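PDB 4QFK: ABC transporter periplasmic peptide-binding protein from Pseudoalteromonas, which probably binds dipeptides or other short peptides in the periplasm and delivers them to a membrane-bound ABC transporter for uptake. Local coordinates for residues S41-V46 with F122-D127; D149-K154 with N169-F174; W462-F467 with Q491-E496. All coordinates share one frame; numbering follows the deposited sequence.

Contact 1 of 3, residues S41-V46 with F122-D127; sequences SFNPQV and FSRLFD
Arg124 of helix 115-126 brings its guanidinium up to the side-chain amides of Asn43 and Gln45 in the loop after strand 31-35. Its chain turns twice, at chi2 and chi3, and the guanidinium meets the Asn43 amide with planes 55° apart. Asn43 ND2 and Arg124 NH2 lie 2.9 Å from each other although both are donors, probably because both point at Asp204 OD1, which takes a salt bridge from Arg124 NH2 and a hydrogen bond from Asn43 ND2. The second hydrogen of that amide goes to Gln45 OE1, 3.1 Å from Asn43 ND2 and in the plane of the Asn43 amide. Gln45 runs extended beyond CG, bringing OE1 to 3.4 Å from Arg124 NE, while NE2 passes 3.5 Å from CD2 of Leu125 and bonds to the backbone oxygen of Thr121 in the same helix. With CG opposite the backbone N (chi1 172°), Asn43 also presents OD1 to Gln45 N at 2.8 Å, the donor standing 56° above the amide plane. Ser41 OG accepts from Asn43 N at 3.0 Å. The loop is thus an ST turn running into an Asx turn, held to helix 115-126 through Asp204, shared by Asn43 and Arg124, and through Gln45 on Thr121 O.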
loop_
_atom_site.group_PDB
_atom_site.type_symbol
_atom_site.label_atom_id
_atom_site.label_comp_id
_atom_site.label_asym_id
_atom_site.label_seq_id
_atom_site.Cartn_x
_atom_site.Cartn_y
_atom_site.Cartn_z
ATOM N N SER A 41 -2.990 -16.444 -6.222
ATOM C CA SER A 41 -4.237 -16.874 -5.603
ATOM C C SER A 41 -5.429 -16.145 -6.250
ATOM O O SER A 41 -5.253 -15.175 -6.992
ATOM C CB SER A 41 -4.197 -16.556 -4.101
ATOM O OG SER A 41 -5.428 -16.860 -3.465
ATOM N N PHE A 42 -6.644 -16.597 -5.977
ATOM C CA PHE A 42 -7.786 -15.800 -6.386
ATOM C C PHE A 42 -8.576 -15.228 -5.201
ATOM O O PHE A 42 -9.659 -14.680 -5.376
ATOM C CB PHE A 42 -8.674 -16.565 -7.343
ATOM C CG PHE A 42 -8.161 -16.576 -8.732
ATOM C CD1 PHE A 42 -7.279 -17.575 -9.156
ATOM C CD2 PHE A 42 -8.521 -15.575 -9.617
ATOM C CE1 PHE A 42 -6.792 -17.573 -10.454
ATOM C CE2 PHE A 42 -8.037 -15.566 -10.921
ATOM C CZ PHE A 42 -7.180 -16.563 -11.341
ATOM N N ASN A 43 -8.005 -15.344 -4.008
ATOM C CA ASN A 43 -8.549 -14.716 -2.800
ATOM C C ASN A 43 -7.542 -13.715 -2.219
ATOM O O ASN A 43 -6.459 -14.099 -1.792
ATOM C CB ASN A 43 -8.925 -15.793 -1.780
ATOM C CG ASN A 43 -9.313 -15.229 -0.426
ATOM O OD1 ASN A 43 -9.441 -14.018 -0.246
ATOM N ND2 ASN A 43 -9.499 -16.118 0.543
ATOM N N PRO A 44 -7.900 -12.419 -2.225
ATOM C CA PRO A 44 -7.024 -11.328 -1.768
ATOM C C PRO A 44 -6.545 -11.535 -0.351
ATOM O O PRO A 44 -5.498 -11.023 0.010
ATOM C CB PRO A 44 -7.938 -10.097 -1.808
ATOM C CG PRO A 44 -8.943 -10.409 -2.840
ATOM C CD PRO A 44 -9.183 -11.908 -2.731
ATOM N N GLN A 45 -7.296 -12.285 0.439
ATOM C CA GLN A 45 -6.960 -12.439 1.847
ATOM C C GLN A 45 -5.603 -13.065 2.076
ATOM O O GLN A 45 -4.961 -12.785 3.086
ATOM C CB GLN A 45 -7.980 -13.303 2.578
ATOM C CG GLN A 45 -9.339 -12.704 2.762
ATOM C CD GLN A 45 -10.215 -13.654 3.538
ATOM O OE1 GLN A 45 -10.135 -14.874 3.346
ATOM N NE2 GLN A 45 -11.019 -13.116 4.454
ATOM N N VAL A 46 -5.191 -13.944 1.168
ATOM C CA VAL A 46 -4.019 -14.772 1.419
ATOM C C VAL A 46 -2.726 -14.276 0.766
ATOM O O VAL A 46 -1.741 -14.997 0.766
ATOM C CB VAL A 46 -4.260 -16.272 1.055
ATOM C CG1 VAL A 46 -5.512 -16.797 1.753
ATOM C CG2 VAL A 46 -4.314 -16.507 -0.494
ATOM N N PHE A 122 -14.500 -12.665 7.753
ATOM C CA PHE A 122 -13.519 -11.992 8.586
ATOM C C PHE A 122 -13.069 -12.831 9.766
ATOM O O PHE A 122 -11.921 -12.734 10.188
ATOM C CB PHE A 122 -13.982 -10.587 8.951
ATOM C CG PHE A 122 -14.100 -9.682 7.752
ATOM C CD1 PHE A 122 -12.960 -9.115 7.176
ATOM C CD2 PHE A 122 -15.322 -9.443 7.166
ATOM C CE1 PHE A 122 -13.036 -8.322 6.046
ATOM C CE2 PHE A 122 -15.423 -8.634 6.043
ATOM C CZ PHE A 122 -14.265 -8.074 5.475
ATOM N N SER A 123 -13.934 -13.711 10.257
ATOM C CA SER A 123 -13.529 -14.561 11.363
ATOM C C SER A 123 -12.529 -15.596 10.886
ATOM O O SER A 123 -11.814 -16.157 11.716
ATOM C CB SER A 123 -14.724 -15.226 12.049
ATOM O OG SER A 123 -15.327 -16.175 11.196
ATOM N N ARG A 124 -12.474 -15.850 9.570
ATOM C CA ARG A 124 -11.404 -16.689 9.009
ATOM C C ARG A 124 -10.015 -16.174 9.399
ATOM O O ARG A 124 -9.092 -16.960 9.626
ATOM C CB ARG A 124 -11.464 -16.788 7.470
ATOM C CG ARG A 124 -11.015 -18.157 6.916
ATOM C CD ARG A 124 -9.808 -18.160 5.953
ATOM N NE ARG A 124 -10.213 -18.031 4.559
ATOM C CZ ARG A 124 -9.577 -18.540 3.499
ATOM N NH1 ARG A 124 -8.470 -19.265 3.624
ATOM N NH2 ARG A 124 -10.074 -18.330 2.285
ATOM N N LEU A 125 -9.850 -14.861 9.452
ATOM C CA LEU A 125 -8.516 -14.300 9.697
ATOM C C LEU A 125 -7.997 -14.634 11.090
ATOM O O LEU A 125 -6.795 -14.763 11.278
ATOM C CB LEU A 125 -8.488 -12.777 9.517
ATOM C CG LEU A 125 -9.190 -12.134 8.319
ATOM C CD1 LEU A 125 -8.985 -10.635 8.322
ATOM C CD2 LEU A 125 -8.688 -12.701 7.045
ATOM N N PHE A 126 -8.891 -14.797 12.061
ATOM C CA PHE A 126 -8.445 -14.888 13.453
ATOM C C PHE A 126 -8.939 -16.091 14.260
ATOM O O PHE A 126 -8.267 -16.525 15.195
ATOM C CB PHE A 126 -8.779 -13.584 14.205
ATOM C CG PHE A 126 -10.259 -13.347 14.405
ATOM C CD1 PHE A 126 -10.906 -13.815 15.546
ATOM C CD2 PHE A 126 -10.998 -12.636 13.474
ATOM C CE1 PHE A 126 -12.266 -13.596 15.742
ATOM C CE2 PHE A 126 -12.352 -12.408 13.666
ATOM C CZ PHE A 126 -12.988 -12.891 14.799
ATOM N N ASP A 127 -10.100 -16.623 13.899
ATOM C CA ASP A 127 -10.767 -17.640 14.699
ATOM C C ASP A 127 -10.243 -19.052 14.413
ATOM O O ASP A 127 -10.531 -19.615 13.357
ATOM C CB ASP A 127 -12.282 -17.575 14.435
ATOM C CG ASP A 127 -13.098 -18.341 15.472
ATOM O OD1 ASP A 127 -12.507 -19.118 16.241
ATOM O OD2 ASP A 127 -14.331 -18.159 15.522
#

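Contact 2 of 3, residues D149-K154 with N169-F174; sequences DQLIRK and NAESSF
Leu151 puts its two methyls into the bend of residues 169-174, CD1 mainly toward Asn169, CD2 toward Glu171 and Phe174. CD1 lies 3.6 Å from Asn169 O, and the Asn169 amide also borders this methyl. CD2 packs 3.9 Å from Glu171 CB and 4.0 Å from Phe174 CD1. With CG opposite its backbone N (chi1 178°), Leu151 is carried toward the loop and crosses Asn169 and Glu171 at about right angles. Beside it, Ile152 CD1 comes within 3.3 Å of Phe174 CE1, a tight approach. Shortening Leu151 to an alanine would remove both methyls and is likely to open a gap between the loop and the helix end and deprive Phe174 of one of its aliphatic neighbours.

The loop's shape is set from within. Glu171 begins a type I turn closed by Phe174 N, and its chain bends at chi2 so that OE2, through its anti lone pair, accepts from Ser173 N at 2.9 Å, a capping bond ahead of helix 174-177. Asn169 ND2 donates to Ala170 O at 2.9 Å.

Farther out, Phe165 of strand 162-167 meets the Phe174 ring, and Val91 and Phe93 of strand 90-95 also pack on it. A backbone bond ties Leu151 to Phe168, and Arg153 and Lys154 form a classic beta bulge against Glu166. The contact sits where helix 148-151 passes into strand 152-159, beside strand 162-167 and the start of helix 174-177.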
loop_
_atom_site.group_PDB
_atom_site.type_symbol
_atom_site.label_atom_id
_atom_site.label_comp_id
_atom_site.label_asym_id
_atom_site.label_seq_id
_atom_site.Cartn_x
_atom_site.Cartn_y
_atom_site.Cartn_z
ATOM N N ASP A 149 -6.012 -9.221 12.716
ATOM C CA ASP A 149 -6.221 -10.581 13.224
ATOM C C ASP A 149 -6.128 -10.696 14.748
ATOM O O ASP A 149 -6.637 -11.660 15.333
ATOM C CB ASP A 149 -5.295 -11.619 12.537
ATOM C CG ASP A 149 -3.819 -11.417 12.870
ATOM O OD1 ASP A 149 -3.366 -10.250 12.888
ATOM O OD2 ASP A 149 -3.108 -12.425 13.111
ATOM N N GLN A 150 -5.481 -9.727 15.391
ATOM C CA GLN A 150 -5.360 -9.746 16.848
ATOM C C GLN A 150 -6.322 -8.743 17.474
ATOM O O GLN A 150 -6.537 -8.750 18.686
ATOM C CB GLN A 150 -3.917 -9.454 17.294
ATOM C CG GLN A 150 -2.936 -10.600 17.057
ATOM C CD GLN A 150 -1.525 -10.317 17.587
ATOM O OE1 GLN A 150 -1.252 -10.478 18.781
ATOM N NE2 GLN A 150 -0.623 -9.900 16.691
ATOM N N LEU A 151 -6.899 -7.885 16.631
ATOM C CA LEU A 151 -7.796 -6.832 17.081
ATOM C C LEU A 151 -9.232 -7.322 17.234
ATOM O O LEU A 151 -9.887 -6.997 18.224
ATOM C CB LEU A 151 -7.745 -5.631 16.138
ATOM C CG LEU A 151 -8.667 -4.449 16.434
ATOM C CD1 LEU A 151 -8.305 -3.804 17.771
ATOM C CD2 LEU A 151 -8.612 -3.427 15.304
ATOM N N ILE A 152 -9.729 -8.088 16.261
ATOM C CA ILE A 152 -11.116 -8.528 16.301
ATOM C C ILE A 152 -11.272 -9.631 17.321
ATOM O O ILE A 152 -10.646 -10.681 17.206
ATOM C CB ILE A 152 -11.641 -9.069 14.952
ATOM C CG1 ILE A 152 -11.443 -8.056 13.824
ATOM C CG2 ILE A 152 -13.126 -9.450 15.065
ATOM C CD1 ILE A 152 -12.241 -6.800 14.020
ATOM N N ARG A 153 -12.135 -9.380 18.300
ATOM C CA ARG A 153 -12.454 -10.327 19.353
ATOM C C ARG A 153 -13.545 -11.302 18.917
ATOM O O ARG A 153 -13.481 -12.508 19.194
ATOM C CB ARG A 153 -12.927 -9.551 20.581
ATOM C CG ARG A 153 -12.769 -10.290 21.893
ATOM C CD ARG A 153 -13.640 -9.678 22.984
ATOM N NE ARG A 153 -14.906 -10.395 23.131
ATOM C CZ ARG A 153 -16.072 -9.817 23.397
ATOM N NH1 ARG A 153 -16.146 -8.498 23.532
ATOM N NH2 ARG A 153 -17.162 -10.561 23.520
ATOM N N LYS A 154 -14.556 -10.770 18.244
ATOM C CA LYS A 154 -15.721 -11.553 17.833
ATOM C C LYS A 154 -16.517 -10.783 16.795
ATOM O O LYS A 154 -16.405 -9.563 16.698
ATOM C CB LYS A 154 -16.636 -11.798 19.035
ATOM C CG LYS A 154 -16.536 -13.176 19.662
ATOM C CD LYS A 154 -17.227 -14.250 18.822
ATOM C CE LYS A 154 -17.282 -15.591 19.566
ATOM N NZ LYS A 154 -16.046 -15.818 20.383
ATOM N N ASN A 169 -9.803 -3.579 21.736
ATOM C CA ASN A 169 -9.604 -2.190 22.131
ATOM C C ASN A 169 -10.046 -1.263 21.032
ATOM O O ASN A 169 -10.278 -1.698 19.912
ATOM C CB ASN A 169 -8.147 -1.904 22.505
ATOM C CG ASN A 169 -7.162 -2.400 21.457
ATOM O OD1 ASN A 169 -6.703 -3.546 21.508
ATOM N ND2 ASN A 169 -6.811 -1.526 20.511
ATOM N N ALA A 170 -10.182 0.013 21.359
ATOM C CA ALA A 170 -10.474 1.013 20.348
ATOM C C ALA A 170 -9.261 1.117 19.449
ATOM O O ALA A 170 -8.134 0.943 19.899
ATOM C CB ALA A 170 -10.770 2.358 20.996
ATOM N N GLU A 171 -9.492 1.391 18.174
ATOM C CA GLU A 171 -8.404 1.478 17.211
ATOM C C GLU A 171 -8.816 2.306 15.997
ATOM O O GLU A 171 -9.660 1.887 15.185
ATOM C CB GLU A 171 -7.941 0.078 16.813
ATOM C CG GLU A 171 -6.802 0.064 15.814
ATOM C CD GLU A 171 -5.769 1.148 16.072
ATOM O OE1 GLU A 171 -4.941 0.988 16.997
ATOM O OE2 GLU A 171 -5.775 2.154 15.329
ATOM N N SER A 172 -8.217 3.491 15.884
ATOM C CA SER A 172 -8.628 4.482 14.894
ATOM C C SER A 172 -8.554 3.950 13.458
ATOM O O SER A 172 -9.353 4.335 12.593
ATOM C CB SER A 172 -7.798 5.757 15.040
ATOM O OG SER A 172 -6.410 5.474 15.011
ATOM N N SER A 173 -7.619 3.042 13.215
ATOM C CA SER A 173 -7.359 2.574 11.858
ATOM C C SER A 173 -8.314 1.478 11.377
ATOM O O SER A 173 -8.360 1.196 10.186
ATOM C CB SER A 173 -5.912 2.114 11.716
ATOM O OG SER A 173 -5.700 0.911 12.432
ATOM N N PHE A 174 -9.071 0.867 12.282
ATOM C CA PHE A 174 -9.962 -0.235 11.905
ATOM C C PHE A 174 -10.828 -0.005 10.644
ATOM O O PHE A 174 -10.837 -0.850 9.740
ATOM C CB PHE A 174 -10.849 -0.666 13.077
ATOM C CG PHE A 174 -11.877 -1.699 12.701
ATOM C CD1 PHE A 174 -11.546 -3.034 12.664
ATOM C CD2 PHE A 174 -13.177 -1.323 12.364
ATOM C CE1 PHE A 174 -12.492 -3.988 12.309
ATOM C CE2 PHE A 174 -14.133 -2.273 12.003
ATOM C CZ PHE A 174 -13.791 -3.606 11.978
#

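Contact 3 of 3, residues W462-F467 with Q491-E496; sequences WCNPEF and QSMIIE
Phe467 and Met493 both turn CG opposite the backbone N, with chi1 at 179° and -174°, and so extend toward one another between helices 465-475 and 480-497. The methionine sulfur comes to 3.7 Å from Phe467 CA, then the chain bends at chi3 and takes CE to 4.0 Å from Glu466 OE2. Relative to the ring, Met493 SD lies 5.5 Å from the Phe467 centroid and 88° off its normal, an edge-on Met-aromatic contact. Met493 CG also lies at the rim of both rings, 4.2 Å from Trp462 CH2 and close to the plane of that indole. Trp462 in turn holds CZ3 3.5 Å above the middle of the Phe467 ring and so occupies a face, while the methionine keeps to the edge. Ile494, one residue on along its helix, adds CD1 at 3.4 Å from Phe467 CE1, and Leu448 of helix 445-448 touches Trp462, Phe467 and Ile494 alike.

This is the packing of a helix start against a neighbouring helix, and Asn464 caps the start, at the N-cap position of helix 465-475. Its OD1 accepts from Phe467 N at 2.9 Å, with the donor in the carbonyl plane, and the same oxygen is 3.8 Å from Met493 SD. The cap probably steadies the backbone at Phe467, whose ring edge meets the methionine. Asn464 CB meanwhile sits over the rim of one face of Trp462, and between these two residues Cys463 forms a disulfide with Cys450, tying the loop back to the start of helix 450-454.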
loop_
_atom_site.group_PDB
_atom_site.type_symbol
_atom_site.label_atom_id
_atom_site.label_comp_id
_atom_site.label_asym_id
_atom_site.label_seq_id
_atom_site.Cartn_x
_atom_site.Cartn_y
_atom_site.Cartn_z
ATOM N N TRP A 462 12.723 6.991 17.309
ATOM C CA TRP A 462 12.471 8.392 17.671
ATOM C C TRP A 462 11.152 8.510 18.412
ATOM O O TRP A 462 10.095 8.265 17.838
ATOM C CB TRP A 462 12.361 9.211 16.383
ATOM C CG TRP A 462 12.341 10.712 16.499
ATOM C CD1 TRP A 462 13.322 11.509 17.017
ATOM C CD2 TRP A 462 11.316 11.606 16.014
ATOM N NE1 TRP A 462 12.958 12.835 16.912
ATOM C CE2 TRP A 462 11.738 12.919 16.292
ATOM C CE3 TRP A 462 10.078 11.417 15.390
ATOM C CZ2 TRP A 462 10.976 14.039 15.962
ATOM C CZ3 TRP A 462 9.321 12.527 15.060
ATOM C CH2 TRP A 462 9.774 13.825 15.344
ATOM N N CYS A 463 11.210 8.886 19.677
ATOM C CA CYS A 463 10.005 9.083 20.468
ATOM C C CYS A 463 9.877 10.555 20.807
ATOM O O CYS A 463 10.606 11.075 21.632
ATOM C CB CYS A 463 10.068 8.237 21.739
ATOM S SG CYS A 463 8.596 8.339 22.745
ATOM N N ASN A 464 8.982 11.246 20.134
ATOM C CA ASN A 464 8.844 12.666 20.372
ATOM C C ASN A 464 7.390 12.943 20.730
ATOM O O ASN A 464 6.506 12.913 19.854
ATOM C CB ASN A 464 9.311 13.468 19.152
ATOM C CG ASN A 464 9.312 14.967 19.395
ATOM O OD1 ASN A 464 8.252 15.595 19.479
ATOM N ND2 ASN A 464 10.509 15.555 19.482
ATOM N N PRO A 465 7.134 13.169 22.039
ATOM C CA PRO A 465 5.784 13.308 22.601
ATOM C C PRO A 465 5.022 14.507 22.042
ATOM O O PRO A 465 3.797 14.454 21.977
ATOM C CB PRO A 465 6.047 13.477 24.102
ATOM C CG PRO A 465 7.381 12.824 24.323
ATOM C CD PRO A 465 8.163 13.195 23.094
ATOM N N GLU A 466 5.730 15.558 21.635
ATOM C CA GLU A 466 5.081 16.669 20.968
ATOM C C GLU A 466 4.586 16.280 19.584
ATOM O O GLU A 466 3.476 16.639 19.177
ATOM C CB GLU A 466 6.020 17.854 20.829
ATOM C CG GLU A 466 5.341 19.031 20.168
ATOM C CD GLU A 466 6.274 20.211 20.046
ATOM O OE1 GLU A 466 7.383 20.121 20.629
ATOM O OE2 GLU A 466 5.906 21.214 19.375
ATOM N N PHE A 467 5.439 15.580 18.849
ATOM C CA PHE A 467 5.071 15.027 17.556
ATOM C C PHE A 467 3.868 14.112 17.710
ATOM O O PHE A 467 2.890 14.246 16.981
ATOM C CB PHE A 467 6.255 14.242 16.990
ATOM C CG PHE A 467 5.993 13.589 15.659
ATOM C CD1 PHE A 467 6.138 14.300 14.483
ATOM C CD2 PHE A 467 5.652 12.249 15.586
ATOM C CE1 PHE A 467 5.927 13.693 13.255
ATOM C CE2 PHE A 467 5.442 11.634 14.354
ATOM C CZ PHE A 467 5.579 12.365 13.189
ATOM N N GLN A 491 4.633 17.571 9.575
ATOM C CA GLN A 491 5.560 17.547 8.449
ATOM C C GLN A 491 6.699 18.520 8.711
ATOM O O GLN A 491 7.870 18.230 8.436
ATOM C CB GLN A 491 4.840 17.918 7.154
ATOM C CG GLN A 491 4.019 16.791 6.581
ATOM C CD GLN A 491 2.988 17.284 5.584
ATOM O OE1 GLN A 491 1.829 17.547 5.951
ATOM N NE2 GLN A 491 3.399 17.436 4.325
ATOM N N SER A 492 6.340 19.673 9.266
ATOM C CA SER A 492 7.310 20.689 9.585
ATOM C C SER A 492 8.268 20.160 10.648
ATOM O O SER A 492 9.459 20.445 10.624
ATOM C CB SER A 492 6.588 21.940 10.086
ATOM O OG SER A 492 7.386 23.090 9.908
ATOM N N MET A 493 7.735 19.381 11.579
ATOM C CA MET A 493 8.540 18.829 12.666
ATOM C C MET A 493 9.530 17.772 12.158
ATOM O O MET A 493 10.639 17.651 12.704
ATOM C CB MET A 493 7.643 18.272 13.779
ATOM C CG MET A 493 8.379 17.802 15.040
ATOM S SD MET A 493 7.289 17.833 16.499
ATOM C CE MET A 493 6.261 19.175 15.951
ATOM N N ILE A 494 9.148 17.033 11.111
ATOM C CA ILE A 494 10.060 16.042 10.510
ATOM C C ILE A 494 11.324 16.688 9.932
ATOM O O ILE A 494 12.430 16.205 10.146
ATOM C CB ILE A 494 9.433 15.246 9.339
ATOM C CG1 ILE A 494 8.085 14.628 9.714
ATOM C CG2 ILE A 494 10.405 14.165 8.878
ATOM C CD1 ILE A 494 8.199 13.593 10.736
ATOM N N ILE A 495 11.137 17.769 9.179
ATOM C CA ILE A 495 12.235 18.436 8.507
ATOM C C ILE A 495 13.127 19.113 9.526
ATOM O O ILE A 495 14.338 19.251 9.336
ATOM C CB ILE A 495 11.706 19.463 7.489
ATOM C CG1 ILE A 495 10.842 18.742 6.455
ATOM C CG2 ILE A 495 12.852 20.179 6.798
ATOM C CD1 ILE A 495 11.411 17.386 6.052
ATOM N N GLU A 496 12.518 19.512 10.635
ATOM C CA GLU A 496 13.224 20.271 11.647
ATOM C C GLU A 496 14.121 19.371 12.496
ATOM O O GLU A 496 15.259 19.731 12.802
ATOM C CB GLU A 496 12.214 21.026 12.514
ATOM C CG GLU A 496 12.786 21.580 13.796
ATOM C CD GLU A 496 11.732 22.250 14.661
ATOM O OE1 GLU A 496 11.073 21.538 15.453
ATOM O OE2 GLU A 496 11.569 23.487 14.537
#

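From the N terminus, the three contacts follow one another in series, none nested in or crossing another. Contact 1 closes a long excursion of 75 residues, bringing helix 115-126 back to the loop that follows strand 31-35. Contact 2 closes a shorter one, the hairpin of strands 152-159 and 162-167. The first two touch: Phe126 CB lies 3.1 Å from Asp149 O, and the Phe126 ring packs on Ile152, so helix 115-126 is joined to the four-stranded sheet. Contact 3 closes a helical turn-back between helices 465-475 and 480-497. It lies across the chain's centre from contact 1, their centres about 36 Å apart, and its nearest atoms are about 13 Å from contact 2.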